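Local coordinates for teichoic acid biosynthesis protein F (PDB 3L7I) that belongs to the TagF-type teichoic acid biosynthesis proteins of bacteria and has a fold of the GT-B type, at residues I355-F360 with H420-A425; T438-W443 with W479-S484. One frame throughout, in Å; residues are numbered along the deposited sequence.

Contact 1: I355-F360 with H420-A425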
loop_
_atom_site.group_PDB
_atom_site.type_symbol
_atom_site.label_atom_id
_atom_site.label_comp_id
_atom_site.label_asym_id
_atom_site.label_seq_id
_atom_site.Cartn_x
_atom_site.Cartn_y
_atom_site.Cartn_z
ATOM N N ILE A 355 -22.141 -7.756 -31.262
ATOM C CA ILE A 355 -23.397 -7.554 -30.541
ATOM C C ILE A 355 -23.577 -8.595 -29.409
ATOM O O ILE A 355 -23.370 -9.790 -29.634
ATOM C CB ILE A 355 -24.566 -7.645 -31.539
ATOM C CG1 ILE A 355 -24.266 -6.783 -32.763
ATOM C CG2 ILE A 355 -25.913 -7.260 -30.903
ATOM C CD1 ILE A 355 -25.126 -7.148 -33.953
ATOM N N VAL A 356 -23.933 -8.152 -28.201
ATOM C CA VAL A 356 -24.262 -9.089 -27.106
ATOM C C VAL A 356 -25.748 -9.227 -26.855
ATOM O O VAL A 356 -26.478 -8.240 -26.895
ATOM C CB VAL A 356 -23.661 -8.693 -25.732
ATOM C CG1 VAL A 356 -22.862 -9.825 -25.130
ATOM C CG2 VAL A 356 -22.863 -7.399 -25.804
ATOM N N PHE A 357 -26.177 -10.448 -26.540
ATOM C CA PHE A 357 -27.566 -10.740 -26.191
ATOM C C PHE A 357 -27.635 -11.405 -24.835
ATOM O O PHE A 357 -26.760 -12.195 -24.481
ATOM C CB PHE A 357 -28.196 -11.674 -27.220
ATOM C CG PHE A 357 -28.308 -11.072 -28.572
ATOM C CD1 PHE A 357 -29.538 -10.735 -29.095
ATOM C CD2 PHE A 357 -27.177 -10.806 -29.313
ATOM C CE1 PHE A 357 -29.637 -10.158 -30.351
ATOM C CE2 PHE A 357 -27.267 -10.232 -30.561
ATOM C CZ PHE A 357 -28.500 -9.909 -31.085
ATOM N N GLU A 358 -28.676 -11.096 -24.075
ATOM C CA GLU A 358 -28.892 -11.796 -22.832
ATOM C C GLU A 358 -30.348 -11.662 -22.507
ATOM O O GLU A 358 -30.894 -10.574 -22.543
ATOM C CB GLU A 358 -28.046 -11.164 -21.749
ATOM C CG GLU A 358 -27.916 -11.937 -20.466
ATOM C CD GLU A 358 -27.241 -11.084 -19.379
ATOM O OE1 GLU A 358 -26.309 -11.573 -18.670
ATOM O OE2 GLU A 358 -27.637 -9.889 -19.254
ATOM N N SER A 359 -31.007 -12.770 -22.232
ATOM C CA SER A 359 -32.361 -12.668 -21.717
ATOM C C SER A 359 -32.460 -13.171 -20.297
ATOM O O SER A 359 -31.755 -14.092 -19.892
ATOM C CB SER A 359 -33.385 -13.362 -22.597
ATOM O OG SER A 359 -33.104 -14.728 -22.725
ATOM N N PHE A 360 -33.332 -12.506 -19.545
ATOM C CA PHE A 360 -33.487 -12.718 -18.111
ATOM C C PHE A 360 -32.194 -12.901 -17.306
ATOM O O PHE A 360 -32.059 -13.827 -16.521
ATOM C CB PHE A 360 -34.485 -13.824 -17.895
ATOM C CG PHE A 360 -35.790 -13.538 -18.553
ATOM C CD1 PHE A 360 -36.558 -12.456 -18.129
ATOM C CD2 PHE A 360 -36.239 -14.317 -19.620
ATOM C CE1 PHE A 360 -37.764 -12.171 -18.721
ATOM C CE2 PHE A 360 -37.456 -14.044 -20.238
ATOM C CZ PHE A 360 -38.227 -12.971 -19.788
ATOM N N HIS A 420 -23.248 -2.868 -29.487
ATOM C CA HIS A 420 -24.648 -2.986 -29.102
ATOM C C HIS A 420 -24.944 -4.047 -28.044
ATOM O O HIS A 420 -24.571 -5.225 -28.210
ATOM C CB HIS A 420 -25.502 -3.262 -30.328
ATOM C CG HIS A 420 -25.706 -2.060 -31.182
ATOM N ND1 HIS A 420 -24.761 -1.622 -32.083
ATOM C CD2 HIS A 420 -26.737 -1.185 -31.256
ATOM C CE1 HIS A 420 -25.208 -0.535 -32.690
ATOM N NE2 HIS A 420 -26.405 -0.251 -32.206
ATOM N N TRP A 421 -25.617 -3.612 -26.965
ATOM C CA TRP A 421 -26.224 -4.510 -25.966
ATOM C C TRP A 421 -27.730 -4.730 -26.217
ATOM O O TRP A 421 -28.522 -3.778 -26.323
ATOM C CB TRP A 421 -26.068 -3.974 -24.535
ATOM C CG TRP A 421 -24.709 -3.656 -24.083
ATOM C CD1 TRP A 421 -23.546 -3.884 -24.746
ATOM C CD2 TRP A 421 -24.355 -3.060 -22.840
ATOM N NE1 TRP A 421 -22.481 -3.440 -23.999
ATOM C CE2 TRP A 421 -22.957 -2.934 -22.822
ATOM C CE3 TRP A 421 -25.090 -2.597 -21.747
ATOM C CZ2 TRP A 421 -22.277 -2.376 -21.753
ATOM C CZ3 TRP A 421 -24.418 -2.043 -20.683
ATOM C CH2 TRP A 421 -23.025 -1.941 -20.690
ATOM N N VAL A 422 -28.122 -5.993 -26.298
ATOM C CA VAL A 422 -29.520 -6.352 -26.450
ATOM C C VAL A 422 -29.962 -7.178 -25.265
ATOM O O VAL A 422 -29.390 -8.250 -24.984
ATOM C CB VAL A 422 -29.712 -7.180 -27.677
ATOM C CG1 VAL A 422 -31.063 -7.788 -27.647
ATOM C CG2 VAL A 422 -29.542 -6.304 -28.898
ATOM N N SER A 423 -30.953 -6.667 -24.535
ATOM C CA SER A 423 -31.590 -7.475 -23.499
ATOM C C SER A 423 -32.989 -7.038 -23.031
ATOM O O SER A 423 -33.496 -5.963 -23.378
ATOM C CB SER A 423 -30.636 -7.709 -22.310
ATOM O OG SER A 423 -30.517 -6.575 -21.474
ATOM N N ASN A 424 -33.586 -7.913 -22.229
ATOM C CA ASN A 424 -34.962 -7.794 -21.806
ATOM C C ASN A 424 -35.059 -7.713 -20.282
ATOM O O ASN A 424 -36.123 -7.964 -19.698
ATOM C CB ASN A 424 -35.727 -9.013 -22.270
ATOM C CG ASN A 424 -35.268 -10.257 -21.563
ATOM O OD1 ASN A 424 -34.168 -10.293 -21.025
ATOM N ND2 ASN A 424 -36.111 -11.279 -21.539
ATOM N N ALA A 425 -33.957 -7.367 -19.623
ATOM C CA ALA A 425 -34.002 -7.195 -18.177
ATOM C C ALA A 425 -32.854 -6.315 -17.785
ATOM O O ALA A 425 -31.983 -6.038 -18.603
ATOM C CB ALA A 425 -33.922 -8.519 -17.476
#
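Phe360 N donates to Asn424 OD1 over 2.8 Å, in the plane of the amide and on a lone pair of the oxygen. The other end of the same amide turns to the ring. Asn424 ND2 sits over the centre of the Phe360 ring, with amide and ring planes 58° apart. Asn424 CG stands between its own N and carbonyl carbon (chi1 67°), and from there the amide reaches across to the other loop. Before these loops, 355-358 and 420-423 run as parallel neighbours inside the seven-stranded sheet of a Rossmann-like domain, one of the two halves of a GT-B fold. Val422 N to Val356 O, at 2.8 Å, is one of three backbone bonds between them. Val422 lies alongside Phe357. Its CB rests over one face of that ring, toward the rim, and its CG1 comes 3.6 Å from Phe357 CD1. Helix 706-721 touches Val422 through Ile714. On the face of the sheet that bears Val356 and Trp421, Val356 CG2 meets Trp421 CD1 at 3.7 Å. Glu358 OE1 turns elsewhere, to Ser388 OG and to a salt bridge with Arg406.

Contact 2: T438-W443 with W479-S484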
loop_
_atom_site.group_PDB
_atom_site.type_symbol
_atom_site.label_atom_id
_atom_site.label_comp_id
_atom_site.label_asym_id
_atom_site.label_seq_id
_atom_site.Cartn_x
_atom_site.Cartn_y
_atom_site.Cartn_z
ATOM N N THR A 438 -24.439 1.225 -27.843
ATOM C CA THR A 438 -25.885 1.396 -27.827
ATOM C C THR A 438 -26.561 0.272 -27.038
ATOM O O THR A 438 -26.417 -0.908 -27.394
ATOM C CB THR A 438 -26.466 1.421 -29.239
ATOM O OG1 THR A 438 -25.835 2.453 -29.994
ATOM C CG2 THR A 438 -27.936 1.723 -29.183
ATOM N N TYR A 439 -27.291 0.631 -25.975
ATOM C CA TYR A 439 -27.958 -0.350 -25.122
ATOM C C TYR A 439 -29.458 -0.395 -25.460
ATOM O O TYR A 439 -30.212 0.553 -25.159
ATOM C CB TYR A 439 -27.724 -0.001 -23.651
ATOM C CG TYR A 439 -28.280 -0.971 -22.612
ATOM C CD1 TYR A 439 -29.163 -1.996 -22.958
ATOM C CD2 TYR A 439 -27.961 -0.813 -21.257
ATOM C CE1 TYR A 439 -29.676 -2.849 -21.992
ATOM C CE2 TYR A 439 -28.474 -1.670 -20.281
ATOM C CZ TYR A 439 -29.324 -2.685 -20.654
ATOM O OH TYR A 439 -29.812 -3.531 -19.677
ATOM N N ILE A 440 -29.889 -1.484 -26.097
ATOM C CA ILE A 440 -31.294 -1.647 -26.460
ATOM C C ILE A 440 -32.039 -2.482 -25.422
ATOM O O ILE A 440 -31.690 -3.633 -25.185
ATOM C CB ILE A 440 -31.449 -2.279 -27.866
ATOM C CG1 ILE A 440 -30.855 -1.358 -28.926
ATOM C CG2 ILE A 440 -32.896 -2.497 -28.201
ATOM C CD1 ILE A 440 -31.062 -1.867 -30.321
ATOM N N GLN A 441 -33.049 -1.882 -24.798
ATOM C CA GLN A 441 -33.840 -2.533 -23.755
ATOM C C GLN A 441 -35.203 -2.923 -24.292
ATOM O O GLN A 441 -35.957 -2.077 -24.796
ATOM C CB GLN A 441 -34.041 -1.593 -22.565
ATOM C CG GLN A 441 -34.845 -2.194 -21.428
ATOM C CD GLN A 441 -34.267 -3.517 -20.909
ATOM O OE1 GLN A 441 -34.906 -4.552 -21.018
ATOM N NE2 GLN A 441 -33.062 -3.480 -20.347
ATOM N N THR A 442 -35.537 -4.201 -24.192
ATOM C CA THR A 442 -36.769 -4.655 -24.798
ATOM C C THR A 442 -37.808 -4.704 -23.727
ATOM O O THR A 442 -39.005 -4.681 -24.008
ATOM C CB THR A 442 -36.586 -6.038 -25.353
ATOM O OG1 THR A 442 -36.378 -6.946 -24.266
ATOM C CG2 THR A 442 -35.362 -6.073 -26.238
ATOM N N TRP A 443 -37.321 -4.744 -22.486
ATOM C CA TRP A 443 -38.108 -5.153 -21.309
ATOM C C TRP A 443 -38.887 -6.440 -21.614
ATOM O O TRP A 443 -38.656 -7.075 -22.640
ATOM C CB TRP A 443 -39.017 -4.024 -20.782
ATOM C CG TRP A 443 -39.448 -4.233 -19.355
ATOM C CD1 TRP A 443 -40.712 -4.399 -18.904
ATOM C CD2 TRP A 443 -38.596 -4.323 -18.205
ATOM N NE1 TRP A 443 -40.708 -4.582 -17.544
ATOM C CE2 TRP A 443 -39.423 -4.545 -17.092
ATOM C CE3 TRP A 443 -37.211 -4.241 -18.013
ATOM C CZ2 TRP A 443 -38.921 -4.683 -15.808
ATOM C CZ3 TRP A 443 -36.711 -4.378 -16.726
ATOM C CH2 TRP A 443 -37.567 -4.591 -15.641
ATOM N N TRP A 479 -30.282 3.048 -20.778
ATOM C CA TRP A 479 -31.029 2.489 -21.889
ATOM C C TRP A 479 -31.159 3.527 -22.983
ATOM O O TRP A 479 -31.811 4.554 -22.796
ATOM C CB TRP A 479 -32.436 2.063 -21.474
ATOM C CG TRP A 479 -32.532 0.987 -20.433
ATOM C CD1 TRP A 479 -31.527 0.173 -19.954
ATOM C CD2 TRP A 479 -33.719 0.587 -19.767
ATOM N NE1 TRP A 479 -32.032 -0.693 -19.010
ATOM C CE2 TRP A 479 -33.376 -0.455 -18.880
ATOM C CE3 TRP A 479 -35.046 1.004 -19.841
ATOM C CZ2 TRP A 479 -34.307 -1.070 -18.080
ATOM C CZ3 TRP A 479 -35.964 0.396 -19.043
ATOM C CH2 TRP A 479 -35.596 -0.630 -18.170
ATOM N N ASP A 480 -30.551 3.255 -24.128
ATOM C CA ASP A 480 -30.582 4.183 -25.239
ATOM C C ASP A 480 -31.903 4.021 -25.980
ATOM O O ASP A 480 -32.492 4.997 -26.438
ATOM C CB ASP A 480 -29.390 3.916 -26.167
ATOM C CG ASP A 480 -28.041 4.160 -25.486
ATOM O OD1 ASP A 480 -27.846 5.226 -24.859
ATOM O OD2 ASP A 480 -27.171 3.275 -25.587
ATOM N N TYR A 481 -32.361 2.773 -26.085
ATOM C CA TYR A 481 -33.656 2.443 -26.673
ATOM C C TYR A 481 -34.454 1.566 -25.707
ATOM O O TYR A 481 -33.888 0.712 -25.033
ATOM C CB TYR A 481 -33.459 1.716 -27.996
ATOM C CG TYR A 481 -32.932 2.606 -29.105
ATOM C CD1 TYR A 481 -33.618 3.760 -29.492
ATOM C CD2 TYR A 481 -31.758 2.292 -29.780
ATOM C CE1 TYR A 481 -33.143 4.568 -30.520
ATOM C CE2 TYR A 481 -31.284 3.093 -30.797
ATOM C CZ TYR A 481 -31.976 4.227 -31.165
ATOM O OH TYR A 481 -31.485 5.015 -32.183
ATOM N N LEU A 482 -35.760 1.808 -25.626
ATOM C CA LEU A 482 -36.678 1.009 -24.833
ATOM C C LEU A 482 -37.897 0.643 -25.679
ATOM O O LEU A 482 -38.546 1.512 -26.282
ATOM C CB LEU A 482 -37.132 1.784 -23.608
ATOM C CG LEU A 482 -38.202 1.066 -22.807
ATOM C CD1 LEU A 482 -37.741 -0.332 -22.520
ATOM C CD2 LEU A 482 -38.455 1.801 -21.539
ATOM N N ILE A 483 -38.221 -0.646 -25.726
ATOM C CA ILE A 483 -39.328 -1.103 -26.558
ATOM C C ILE A 483 -40.659 -0.920 -25.848
ATOM O O ILE A 483 -40.757 -1.121 -24.629
ATOM C CB ILE A 483 -39.144 -2.555 -26.957
ATOM C CG1 ILE A 483 -37.957 -2.682 -27.914
ATOM C CG2 ILE A 483 -40.394 -3.093 -27.615
ATOM C CD1 ILE A 483 -37.920 -3.987 -28.669
ATOM N N SER A 484 -41.688 -0.530 -26.596
ATOM C CA SER A 484 -43.025 -0.440 -26.016
ATOM C C SER A 484 -44.067 -1.204 -26.829
ATOM O O SER A 484 -44.073 -1.136 -28.070
ATOM C CB SER A 484 -43.461 1.016 -25.859
ATOM O OG SER A 484 -44.668 1.110 -25.123
#
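Gln441 crosses the indole of Trp479 obliquely, with CG over the centre of its six-membered ring. Gln441 CG is 3.4 Å from Trp479 CE2, in a CH-pi contact. CG is anti to the backbone N, and a bend at chi2 (55°) then tips the amide 47° from the ring plane. Gln441 OE1 takes Trp443 N at 2.8 Å, in the carbonyl plane on a lone pair. Gln441 NE2 bonds to Ala425 O. The amide is thereby held at both ends. The indole also turns an edge to Tyr439. Trp479 CD1 lies over one face of the phenol, toward its rim and 3.6 Å from Tyr439 CE2, with the planes 69° apart. Trp443 adds a third ring to this aromatic cluster. Both Trp479 NE1 and Tyr439 OH bond to Glu475 OE2, on helix 465-476. That helix links the two strands in a parallel beta-alpha-beta unit. On the face that carries Ile440 and Tyr481, Tyr481 CD2 touches Ile440 CG1 at 3.9 Å. Tyr439 O accepts two backbone N-H groups, from Asp480 N at 2.9 Å and Tyr481 N at 3.2 Å. Asp480 also answers with its side chain. Its OD2 takes Tyr439 N at 2.7 Å, on the anti side of the carboxylate, and pairs with Lys433. The backbone of Tyr439 is therefore held at both its N-H and its carbonyl. The nearby lysine would be expected to help keep Asp480 ionised, as an acceptor for that N-H.

From the N terminus, strand 354-358 comes first. The chain then passes through helix 367-379, strands 384-389 and 402-405 and helix 409-417 before strand 418-423 returns beside it. That return closes contact 1. Strand 438-441 follows and pairs with the other edge of 418-423. Helix 465-476 then leads to strand 481-484, which closes contact 2. The two loops are in series, and neither nests in the other. Their centres lie about 9 Å apart. The step between them is backbone pairing, with Trp421 O 2.7 Å from Ile440 N, a probable hydrogen bond. With that pairing, the contacts tie four neighbouring strands of one parallel sheet, and helix 706-721 touches side chains of both.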